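Local coordinates for uncharacterized protein (Bacteroides caccae, PDB 3NO2), which is of unknown function but folds as a six-bladed beta-propeller, with a family relation to Mal s 1 allergenic protein-like sequences, at residues A[212-217]-A[229-234]; A[243-248]-A[263-268]. All blocks are in the same frame, centred on the assembly; numbering follows the deposited sequence.

Contact 1. Residues A[212-217]-A[229-234]; sequences LFFVAQ and CNWQGH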
loop_
_atom_site.group_PDB
_atom_site.type_symbol
_atom_site.label_atom_id
_atom_site.label_comp_id
_atom_site.label_asym_id
_atom_site.label_seq_id
_atom_site.Cartn_x
_atom_site.Cartn_y
_atom_site.Cartn_z
ATOM N N LEU A 212 14.146 -0.161 10.247
ATOM C CA LEU A 212 12.747 0.018 9.829
ATOM C C LEU A 212 12.102 1.133 10.615
ATOM O O LEU A 212 12.154 1.146 11.851
ATOM C CB LEU A 212 11.960 -1.259 9.990
ATOM C CG LEU A 212 12.445 -2.456 9.133
ATOM C CD1 LEU A 212 11.690 -3.751 9.477
ATOM C CD2 LEU A 212 12.361 -2.147 7.613
ATOM N N PHE A 213 11.552 2.091 9.869
ATOM C CA PHE A 213 10.798 3.221 10.429
ATOM C C PHE A 213 9.308 2.859 10.377
ATOM O O PHE A 213 8.906 1.936 11.080
ATOM C CB PHE A 213 11.194 4.483 9.674
ATOM C CG PHE A 213 12.608 4.908 9.975
ATOM C CD1 PHE A 213 12.855 5.740 11.059
ATOM C CD2 PHE A 213 13.679 4.406 9.314
ATOM C CE1 PHE A 213 14.183 6.106 11.398
ATOM C CE2 PHE A 213 14.974 4.778 9.655
ATOM C CZ PHE A 213 15.212 5.606 10.670
ATOM N N PHE A 214 8.504 3.499 9.519
ATOM C CA PHE A 214 7.103 3.087 9.375
ATOM C C PHE A 214 7.086 2.070 8.260
ATOM O O PHE A 214 7.398 2.392 7.106
ATOM C CB PHE A 214 6.254 4.320 9.029
ATOM C CG PHE A 214 4.788 4.054 8.820
ATOM C CD1 PHE A 214 4.346 3.478 7.648
ATOM C CD2 PHE A 214 3.871 4.390 9.802
ATOM C CE1 PHE A 214 3.002 3.225 7.466
ATOM C CE2 PHE A 214 2.531 4.166 9.611
ATOM C CZ PHE A 214 2.076 3.577 8.476
ATOM N N VAL A 215 6.715 0.848 8.574
ATOM C CA VAL A 215 6.688 -0.251 7.594
ATOM C C VAL A 215 5.380 -0.093 6.813
ATOM O O VAL A 215 4.283 -0.367 7.330
ATOM C CB VAL A 215 6.858 -1.628 8.198
ATOM C CG1 VAL A 215 6.729 -2.720 7.125
ATOM C CG2 VAL A 215 8.188 -1.712 8.929
ATOM N N ALA A 216 5.509 0.436 5.594
ATOM C CA ALA A 216 4.396 0.746 4.670
ATOM C C ALA A 216 4.258 -0.451 3.699
ATOM O O ALA A 216 4.391 -1.617 4.095
ATOM C CB ALA A 216 4.564 2.114 4.030
ATOM N N GLN A 217 4.013 -0.230 2.418
ATOM C CA GLN A 217 3.659 -1.356 1.572
ATOM C C GLN A 217 4.792 -2.370 1.467
ATOM O O GLN A 217 5.982 -2.014 1.295
ATOM C CB GLN A 217 3.257 -0.894 0.168
ATOM C CG GLN A 217 2.583 -1.981 -0.664
ATOM C CD GLN A 217 2.013 -1.471 -1.968
ATOM O OE1 GLN A 217 1.970 -0.253 -2.196
ATOM N NE2 GLN A 217 1.501 -2.381 -2.804
ATOM N N CYS A 229 8.622 -0.616 1.672
ATOM C CA CYS A 229 8.559 0.829 1.673
ATOM C C CYS A 229 8.798 1.313 3.123
ATOM O O CYS A 229 8.016 1.018 4.017
ATOM C CB CYS A 229 7.240 1.353 1.151
ATOM S SG CYS A 229 6.883 0.874 -0.557
ATOM N N ASN A 230 9.936 1.975 3.316
ATOM C CA ASN A 230 10.444 2.320 4.641
ATOM C C ASN A 230 10.232 3.794 4.930
ATOM O O ASN A 230 11.129 4.614 4.791
ATOM C CB ASN A 230 11.944 1.983 4.679
ATOM C CG ASN A 230 12.533 2.031 6.063
ATOM O OD1 ASN A 230 11.816 1.829 7.043
ATOM N ND2 ASN A 230 13.836 2.338 6.182
ATOM N N TRP A 231 8.989 4.143 5.278
ATOM C CA TRP A 231 8.533 5.526 5.272
ATOM C C TRP A 231 8.991 6.227 6.554
ATOM O O TRP A 231 8.771 5.728 7.676
ATOM C CB TRP A 231 7.001 5.520 5.126
ATOM C CG TRP A 231 6.368 6.881 4.949
ATOM C CD1 TRP A 231 6.237 7.588 3.786
ATOM C CD2 TRP A 231 5.763 7.693 5.957
ATOM N NE1 TRP A 231 5.604 8.767 4.007
ATOM C CE2 TRP A 231 5.287 8.858 5.325
ATOM C CE3 TRP A 231 5.536 7.525 7.309
ATOM C CZ2 TRP A 231 4.618 9.845 6.015
ATOM C CZ3 TRP A 231 4.858 8.546 8.015
ATOM C CH2 TRP A 231 4.433 9.664 7.372
ATOM N N GLN A 232 9.586 7.386 6.381
ATOM C CA GLN A 232 10.323 8.064 7.436
ATOM C C GLN A 232 9.626 9.298 8.018
ATOM O O GLN A 232 10.239 10.050 8.789
ATOM C CB GLN A 232 11.736 8.407 6.961
ATOM C CG GLN A 232 12.528 7.095 6.679
ATOM C CD GLN A 232 13.795 7.287 5.905
ATOM O OE1 GLN A 232 14.550 8.222 6.141
ATOM N NE2 GLN A 232 14.073 6.336 4.993
ATOM N N GLY A 233 8.359 9.478 7.752
ATOM C CA GLY A 233 7.667 10.718 8.141
ATOM C C GLY A 233 7.285 10.827 9.595
ATOM O O GLY A 233 6.795 11.904 9.988
ATOM N N HIS A 234 7.481 9.799 10.409
ATOM C CA HIS A 234 7.191 9.876 11.824
ATOM C C HIS A 234 8.453 9.910 12.664
ATOM O O HIS A 234 8.350 9.874 13.914
ATOM C CB HIS A 234 6.300 8.702 12.286
ATOM C CG HIS A 234 4.879 8.774 11.829
ATOM N ND1 HIS A 234 4.009 7.717 11.938
ATOM C CD2 HIS A 234 4.180 9.775 11.234
ATOM C CE1 HIS A 234 2.822 8.071 11.459
ATOM N NE2 HIS A 234 2.913 9.299 11.008
#
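Phe214 and Trp231 form an antiparallel hydrogen-bonded pair, and their aromatic side chains leave the same face of the sheet. The indole presents its edge to the face of the phenyl ring, an edge-to-face pair with centroids 5.5 Å apart and planes at 76°. Trp231 CE3 lies 3.7 Å from Phe214 CB. Both side chains reach this meeting with CG anti to the backbone N (chi1 179° for Phe214). His234 completes the aromatic cluster: its ND1 is 4.0 Å from Phe214 CD2, while one face of its ring lies under Trp231 CZ3. ND1 also bonds Asp184, NE2 bonds a citrate probably from the crystallisation liquor, and Trp231 NE1 bonds Ser12 O.

Asn230 works at the other face, beside the Phe213 ring. Its OD1 takes the backbone N of Phe213 at 2.9 Å, nearly straight and in the carbonyl plane, whereas ND2 bonds Gln211 O and Pro244 O. Gln232 CG touches the same ring, 3.9 Å from Phe213 CD2. Further along, Ala216 CB packs against Cys229 CB at 4.0 Å. Backbone bonds run here from Ala216 N to Cys229 O and from Cys229 N to Gln217 O.

The chemistry is that of the two innermost strands of a propeller blade: backbone bonds set the pairing, and a buried amide continues it past the strand. With both ends of that amide engaged, its rotation is fixed, and the start of 212-217 is held by a side chain where regular strand pairing has stopped.

Contact 2. Residues A[243-248]-A[263-268]; sequences HPQLVE and VKFGMI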
loop_
_atom_site.group_PDB
_atom_site.type_symbol
_atom_site.label_atom_id
_atom_site.label_comp_id
_atom_site.label_asym_id
_atom_site.label_seq_id
_atom_site.Cartn_x
_atom_site.Cartn_y
_atom_site.Cartn_z
ATOM N N HIS A 243 19.062 6.543 5.692
ATOM C CA HIS A 243 18.212 5.376 5.798
ATOM C C HIS A 243 17.405 5.236 4.520
ATOM O O HIS A 243 16.821 6.205 4.057
ATOM C CB HIS A 243 17.260 5.540 6.965
ATOM C CG HIS A 243 17.971 5.738 8.260
ATOM N ND1 HIS A 243 18.634 4.713 8.878
ATOM C CD2 HIS A 243 18.182 6.849 9.003
ATOM C CE1 HIS A 243 19.202 5.175 9.985
ATOM N NE2 HIS A 243 18.936 6.461 10.083
ATOM N N PRO A 244 17.450 4.068 3.894
ATOM C CA PRO A 244 16.799 3.940 2.596
ATOM C C PRO A 244 15.290 4.137 2.633
ATOM O O PRO A 244 14.594 3.693 3.559
ATOM C CB PRO A 244 17.123 2.510 2.169
ATOM C CG PRO A 244 17.403 1.775 3.454
ATOM C CD PRO A 244 18.074 2.800 4.335
ATOM N N GLN A 245 14.796 4.817 1.607
ATOM C CA GLN A 245 13.380 4.962 1.405
ATOM C C GLN A 245 12.698 3.663 1.023
ATOM O O GLN A 245 11.502 3.438 1.323
ATOM C CB GLN A 245 13.064 6.001 0.344
ATOM C CG GLN A 245 13.398 7.446 0.662
ATOM C CD GLN A 245 14.873 7.734 0.788
ATOM O OE1 GLN A 245 15.656 7.257 -0.050
ATOM N NE2 GLN A 245 15.281 8.485 1.823
ATOM N N LEU A 246 13.415 2.786 0.358
ATOM C CA LEU A 246 12.877 1.593 -0.254
ATOM C C LEU A 246 14.009 0.563 -0.264
ATOM O O LEU A 246 15.134 0.883 -0.623
ATOM C CB LEU A 246 12.393 1.892 -1.677
ATOM C CG LEU A 246 11.959 0.700 -2.488
ATOM C CD1 LEU A 246 10.696 0.078 -1.887
ATOM C CD2 LEU A 246 11.732 1.077 -3.986
ATOM N N VAL A 247 13.719 -0.664 0.195
ATOM C CA VAL A 247 14.663 -1.776 0.097
ATOM C C VAL A 247 14.029 -2.950 -0.587
ATOM O O VAL A 247 12.801 -3.160 -0.526
ATOM C CB VAL A 247 15.221 -2.217 1.479
ATOM C CG1 VAL A 247 15.992 -1.075 2.152
ATOM C CG2 VAL A 247 14.133 -2.759 2.403
ATOM N N GLU A 248 14.885 -3.760 -1.202
ATOM C CA GLU A 248 14.572 -5.116 -1.618
ATOM C C GLU A 248 15.365 -6.027 -0.700
ATOM O O GLU A 248 16.596 -5.900 -0.603
ATOM C CB GLU A 248 14.973 -5.398 -3.057
ATOM C CG GLU A 248 14.634 -6.797 -3.525
ATOM C CD GLU A 248 15.114 -7.092 -4.930
ATOM O OE1 GLU A 248 15.642 -6.181 -5.615
ATOM O OE2 GLU A 248 14.980 -8.265 -5.318
ATOM N N VAL A 263 16.955 13.521 -0.835
ATOM C CA VAL A 263 16.789 14.694 -1.705
ATOM C C VAL A 263 16.216 14.281 -3.055
ATOM O O VAL A 263 15.266 14.871 -3.603
ATOM C CB VAL A 263 18.143 15.448 -1.860
ATOM C CG1 VAL A 263 17.997 16.594 -2.844
ATOM C CG2 VAL A 263 18.634 15.978 -0.482
ATOM N N LYS A 264 16.763 13.196 -3.610
ATOM C CA LYS A 264 16.358 12.722 -4.902
ATOM C C LYS A 264 14.980 12.091 -4.859
ATOM O O LYS A 264 14.243 12.205 -5.817
ATOM C CB LYS A 264 17.395 11.692 -5.390
ATOM C CG LYS A 264 17.291 11.198 -6.790
ATOM C CD LYS A 264 18.470 10.234 -7.087
ATOM C CE LYS A 264 18.445 9.668 -8.473
ATOM N NZ LYS A 264 19.487 8.566 -8.668
ATOM N N PHE A 265 14.685 11.327 -3.793
ATOM C CA PHE A 265 13.440 10.595 -3.678
ATOM C C PHE A 265 12.618 11.196 -2.521
ATOM O O PHE A 265 13.149 11.452 -1.446
ATOM C CB PHE A 265 13.706 9.100 -3.380
ATOM C CG PHE A 265 14.640 8.446 -4.371
ATOM C CD1 PHE A 265 14.283 8.315 -5.704
ATOM C CD2 PHE A 265 15.886 8.023 -3.981
ATOM C CE1 PHE A 265 15.174 7.779 -6.628
ATOM C CE2 PHE A 265 16.766 7.448 -4.888
ATOM C CZ PHE A 265 16.396 7.322 -6.197
ATOM N N GLY A 266 11.352 11.431 -2.757
ATOM C CA GLY A 266 10.454 11.733 -1.656
ATOM C C GLY A 266 10.191 10.500 -0.803
ATOM O O GLY A 266 10.698 9.393 -1.054
HETATM N N MSE A 267 9.366 10.678 0.199
HETATM C CA MSE A 267 9.000 9.610 1.095
HETATM C C MSE A 267 8.044 8.657 0.391
HETATM O O MSE A 267 7.066 9.071 -0.225
HETATM C CB MSE A 267 8.381 10.171 2.342
HETATM C CG MSE A 267 9.306 11.115 3.099
HETATM SE SE MSE A 267 8.742 11.518 4.886
HETATM C CE MSE A 267 7.318 12.588 4.371
ATOM N N ILE A 268 8.380 7.380 0.374
ATOM C CA ILE A 268 7.651 6.338 -0.334
ATOM C C ILE A 268 6.895 5.474 0.660
ATOM O O ILE A 268 7.454 4.917 1.612
ATOM C CB ILE A 268 8.628 5.490 -1.152
ATOM C CG1 ILE A 268 9.263 6.326 -2.266
ATOM C CG2 ILE A 268 7.896 4.260 -1.751
ATOM C CD1 ILE A 268 10.441 5.626 -2.989
HETATM O O HOH W 1 10.041 5.698 2.101
#
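Gln245 and Ile268 mark the nearest approach of the two backbones, with CA atoms 6.1 Å apart, and no direct hydrogen bond joins the segments. Only 246-248 is strand; 263-268 runs as an irregular loop. A water spans the gap, donating to Gln245 O at 2.8 Å and accepting from Ile268 N at 2.9 Å, so two main chains too far apart to pair directly are still linked.

Gln245 has the largest share of the buried surface. Its CG, set anti to the carbonyl carbon and beside the backbone N (chi1 -67°), lies 3.7 Å from Gly266 O; the bend at chi2 (67°) then turns the amide toward Phe265. The Gln245 and Phe265 side chains cross at about a right angle, with the amide and ring planes 36° apart. Gln245 OE1 is 4.0 Å from Phe265 CD2; its polar partner is Asp261 N. Nearer the backbone, Ile268 CD1 reaches CB of Gln245 at 4.3 Å and of Leu246 at 4.4 Å. Lys264 CG lies over the centre of one face of the Phe265 ring.

Gln245 and Leu246 both face Leu259 in a classic beta bulge, at the beginning of strand 246-249, which runs between strands 226-231 and 255-259 of the blade. Phe265 and Leu246 both pack on Leu259. Ile268 rests on Cys229, and Met267, a selenomethionine here, rests on Trp231. The loop thus lies against this blade just before the chain enters strand 270-274 of the next one.

Followed from the N terminus, the chain first enters 212-217, turns back, and closes a hairpin at 229-234 with contact 1; only then does it reach 243-248, and contact 2 closes a second loop at 263-268. The two are therefore in series, neither enclosing nor crossing the other. Their centres are 9 Å apart, and strands 226-231 and 246-249, neighbours in one sheet, join them: Asn230 N probably bonds Gln245 O, and Gln232 NE2 probably bonds His243 O. Contact 1 pairs the first two strands of this blade, while contact 2 ties its third strand to the passage toward strand 270-274, which shares a sheet with N-terminal strand 6-10.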